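Hypothetical protein (PDB 4GOQ) is of unknown function, a small single-domain alpha/beta member of the DUF1491 family from Caulobacter crescentus. Local coordinates at residues A49-E54 / D77-R82. Sequence-based numbering, arbitrary orientation.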
ATOM      1  N   ALA A  49      -8.570  -8.760   2.678  1.00 32.42           N
ATOM      2  CA  ALA A  49      -7.493  -7.851   2.310  1.00 29.90           C
ATOM      3  C   ALA A  49      -8.020  -6.552   1.721  1.00 29.88           C
ATOM      4  O   ALA A  49      -9.140  -6.489   1.193  1.00 29.85           O
ATOM      5  CB  ALA A  49      -6.560  -8.544   1.326  1.00 30.50           C
ATOM      6  N   ARG A  50      -7.197  -5.502   1.817  1.00 24.65           N
ATOM      7  CA  ARG A  50      -7.538  -4.205   1.277  1.00 24.97           C
ATOM      8  C   ARG A  50      -6.388  -3.694   0.438  1.00 27.26           C
ATOM      9  O   ARG A  50      -5.238  -4.055   0.681  1.00 26.17           O
ATOM     10  CB  ARG A  50      -7.854  -3.203   2.407  1.00 25.66           C
ATOM     11  CG  ARG A  50      -9.158  -3.517   3.153  1.00 27.55           C
ATOM     12  CD  ARG A  50      -9.329  -2.561   4.329  1.00 31.11           C
ATOM     13  NE  ARG A  50      -8.291  -2.748   5.351  1.00 34.75           N
ATOM     14  CZ  ARG A  50      -8.088  -1.914   6.369  1.00 44.34           C
ATOM     15  NH1 ARG A  50      -8.853  -0.848   6.519  1.00 29.80           N
ATOM     16  NH2 ARG A  50      -7.119  -2.148   7.246  1.00 32.14           N
ATOM     17  N   LEU A  51      -6.697  -2.846  -0.528  1.00 23.99           N
ATOM     18  CA  LEU A  51      -5.665  -2.237  -1.373  1.00 24.81           C
ATOM     19  C   LEU A  51      -5.831  -0.719  -1.274  1.00 27.95           C
ATOM     20  O   LEU A  51      -6.955  -0.210  -1.373  1.00 27.09           O
ATOM     21  CB  LEU A  51      -5.817  -2.754  -2.807  1.00 25.65           C
ATOM     22  CG  LEU A  51      -4.648  -2.603  -3.762  1.00 32.50           C
ATOM     23  CD1 LEU A  51      -3.431  -3.407  -3.286  1.00 33.50           C
ATOM     24  CD2 LEU A  51      -5.041  -3.142  -5.133  1.00 36.40           C
ATOM     25  N   PHE A  52      -4.726  -0.012  -0.984  1.00 23.70           N
ATOM     26  CA  PHE A  52      -4.720   1.432  -0.814  1.00 23.64           C
ATOM     27  C   PHE A  52      -3.818   2.081  -1.868  1.00 27.71           C
ATOM     28  O   PHE A  52      -2.709   1.592  -2.106  1.00 28.07           O
ATOM     29  CB  PHE A  52      -4.241   1.811   0.624  1.00 24.73           C
ATOM     30  CG  PHE A  52      -5.110   1.269   1.739  1.00 26.15           C
ATOM     31  CD1 PHE A  52      -6.296   1.905   2.091  1.00 28.82           C
ATOM     32  CD2 PHE A  52      -4.737   0.132   2.446  1.00 26.97           C
ATOM     33  CE1 PHE A  52      -7.097   1.410   3.124  1.00 30.38           C
ATOM     34  CE2 PHE A  52      -5.528  -0.350   3.491  1.00 28.89           C
ATOM     35  CZ  PHE A  52      -6.712   0.280   3.813  1.00 27.97           C
ATOM     36  N   SER A  53      -4.317   3.144  -2.519  1.00 24.46           N
ATOM     37  CA  SER A  53      -3.577   3.975  -3.476  1.00 23.53           C
ATOM     38  C   SER A  53      -3.625   5.439  -3.014  1.00 28.14           C
ATOM     39  O   SER A  53      -4.465   5.831  -2.198  1.00 26.53           O
ATOM     40  CB  SER A  53      -4.086   3.830  -4.907  1.00 26.03           C
ATOM     41  OG  SER A  53      -5.401   4.351  -5.038  1.00 34.41           O
ATOM     42  N   GLU A  54      -2.700   6.238  -3.524  1.00 29.55           N
ATOM     43  CA  GLU A  54      -2.550   7.638  -3.128  1.00 30.99           C
ATOM     44  C   GLU A  54      -3.567   8.562  -3.758  1.00 35.60           C
ATOM     45  O   GLU A  54      -3.882   8.445  -4.934  1.00 36.33           O
ATOM     46  CB  GLU A  54      -1.153   8.124  -3.498  1.00 32.79           C
ATOM     47  CG  GLU A  54      -0.034   7.333  -2.860  1.00 39.28           C
ATOM     48  CD  GLU A  54       1.355   7.820  -3.223  1.00 57.69           C
ATOM     49  OE1 GLU A  54       1.749   8.927  -2.795  1.00 62.93           O
ATOM     50  OE2 GLU A  54       2.056   7.086  -3.944  1.00 53.41           O
ATOM     51  N   ASP A  77      -4.889  -8.488  -6.566  1.00 23.67           N
ATOM     52  CA  ASP A  77      -3.683  -8.857  -7.317  1.00 22.62           C
ATOM     53  C   ASP A  77      -3.869  -8.476  -8.780  1.00 25.57           C
ATOM     54  O   ASP A  77      -2.947  -7.923  -9.364  1.00 24.43           O
ATOM     55  CB  ASP A  77      -3.371 -10.363  -7.137  1.00 24.08           C
ATOM     56  CG  ASP A  77      -2.875 -10.706  -5.721  1.00 27.52           C
ATOM     57  OD1 ASP A  77      -2.501  -9.770  -4.972  1.00 26.17           O
ATOM     58  OD2 ASP A  77      -2.927 -11.886  -5.352  1.00 35.35           O
ATOM     59  N   ALA A  78      -5.086  -8.695  -9.352  1.00 23.06           N
ATOM     60  CA  ALA A  78      -5.384  -8.297 -10.743  1.00 24.06           C
ATOM     61  C   ALA A  78      -5.233  -6.762 -10.882  1.00 27.38           C
ATOM     62  O   ALA A  78      -4.607  -6.292 -11.842  1.00 27.90           O
ATOM     63  CB  ALA A  78      -6.798  -8.757 -11.153  1.00 25.15           C
ATOM     64  N   TYR A  79      -5.751  -6.010  -9.916  1.00 25.49           N
ATOM     65  CA  TYR A  79      -5.650  -4.548  -9.882  1.00 24.85           C
ATOM     66  C   TYR A  79      -4.176  -4.100  -9.829  1.00 26.44           C
ATOM     67  O   TYR A  79      -3.798  -3.204 -10.581  1.00 25.16           O
ATOM     68  CB  TYR A  79      -6.443  -3.913  -8.720  1.00 26.38           C
ATOM     69  CG  TYR A  79      -6.485  -2.402  -8.845  1.00 27.91           C
ATOM     70  CD1 TYR A  79      -5.448  -1.608  -8.352  1.00 28.24           C
ATOM     71  CD2 TYR A  79      -7.549  -1.765  -9.481  1.00 30.28           C
ATOM     72  CE1 TYR A  79      -5.459  -0.223  -8.506  1.00 28.66           C
ATOM     73  CE2 TYR A  79      -7.587  -0.375  -9.610  1.00 31.45           C
ATOM     74  CZ  TYR A  79      -6.519   0.385  -9.166  1.00 35.19           C
ATOM     75  OH  TYR A  79      -6.558   1.753  -9.303  1.00 32.56           O
ATOM     76  N   ALA A  80      -3.362  -4.731  -8.977  1.00 24.54           N
ATOM     77  CA  ALA A  80      -1.923  -4.382  -8.818  1.00 25.62           C
ATOM     78  C   ALA A  80      -1.148  -4.610 -10.129  1.00 26.98           C
ATOM     79  O   ALA A  80      -0.311  -3.780 -10.504  1.00 27.56           O
ATOM     80  CB  ALA A  80      -1.297  -5.217  -7.685  1.00 26.24           C
ATOM     81  N   GLU A  81      -1.414  -5.739 -10.811  1.00 22.22           N
ATOM     82  CA  GLU A  81      -0.754  -6.038 -12.073  1.00 22.25           C
ATOM     83  C   GLU A  81      -1.119  -4.954 -13.106  1.00 25.70           C
ATOM     84  O   GLU A  81      -0.241  -4.481 -13.832  1.00 24.84           O
ATOM     85  CB  GLU A  81      -1.147  -7.454 -12.569  1.00 23.63           C
ATOM     86  CG  GLU A  81      -0.441  -7.879 -13.863  1.00 27.85           C
ATOM     87  CD  GLU A  81      -0.925  -7.265 -15.174  1.00 33.25           C
ATOM     88  OE1 GLU A  81      -2.133  -6.978 -15.312  1.00 27.79           O
ATOM     89  OE2 GLU A  81      -0.073  -7.020 -16.051  1.00 30.20           O
ATOM     90  N   ARG A  82      -2.410  -4.595 -13.190  1.00 23.52           N
ATOM     91  CA  ARG A  82      -2.857  -3.590 -14.150  1.00 25.71           C
ATOM     92  C   ARG A  82      -2.229  -2.217 -13.825  1.00 27.59           C
ATOM     93  O   ARG A  82      -1.763  -1.507 -14.735  1.00 26.62           O
ATOM     94  CB  ARG A  82      -4.393  -3.502 -14.179  1.00 26.11           C
ATOM     95  CG  ARG A  82      -4.920  -2.765 -15.406  1.00 37.72           C
ATOM     96  CD  ARG A  82      -6.441  -2.693 -15.406  1.00 48.66           C
ATOM     97  NE  ARG A  82      -6.970  -2.153 -16.663  1.00 57.33           N
ATOM     98  CZ  ARG A  82      -7.427  -0.914 -16.823  1.00 69.78           C
ATOM     99  NH1 ARG A  82      -7.439  -0.064 -15.801  1.00 53.34           N
ATOM    100  NH2 ARG A  82      -7.880  -0.516 -18.004  1.00 59.68           N
TER
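Leu-51 reaches from strand 48-56 to the helix 74-86 and meets Tyr-79 there, its methyl CD2 lying 3.6 Å from Tyr-79 CD1. The same methyl sits 3.9 Å from Tyr-79 CB, so it packs into the corner where the aromatic ring leaves the helix, approaching the ring obliquely. With CG anti to the backbone N (chi1 -162°), Leu-51 extends a branch to the helix; a branched aliphatic suits this place because one methyl can fill the angle between ring and backbone. Tyr-79 has a similar first torsion (-171°), which swings the ring out from the helix, roughly along the strand and toward Ser-53, where it also touches Pro-67 and Val-68. Tyrosine suits this partly exposed margin: CB and CD1 give the leucine an apolar surface, while the hydroxyl lies farther out. Ala-80 is small enough to let the leucine come near the helix backbone, Leu-51 CD2 lying 4.5 Å from Ala-80 N.

Away from this buried leucine the contact soon loosens. Ser-53, though its CB points to the helix, packs against Pro-67 instead, and Ser-53 OG stays 5.1 Å from Tyr-79 OH. On the outer side of the helix, exposed Glu-81 forms a salt bridge with Arg-85, charge suited to a solvent-facing turn. Asp-77, also exposed, pairs with Lys-40 of the neighbouring strand 37-43, a polar link from helix to sheet beside the apolar one.

The helix thus lies over one face of the mixed sheet. No hydrogen bond joins the two segments, so their attachment is apolar and rests chiefly on one leucine methyl against one tyrosine.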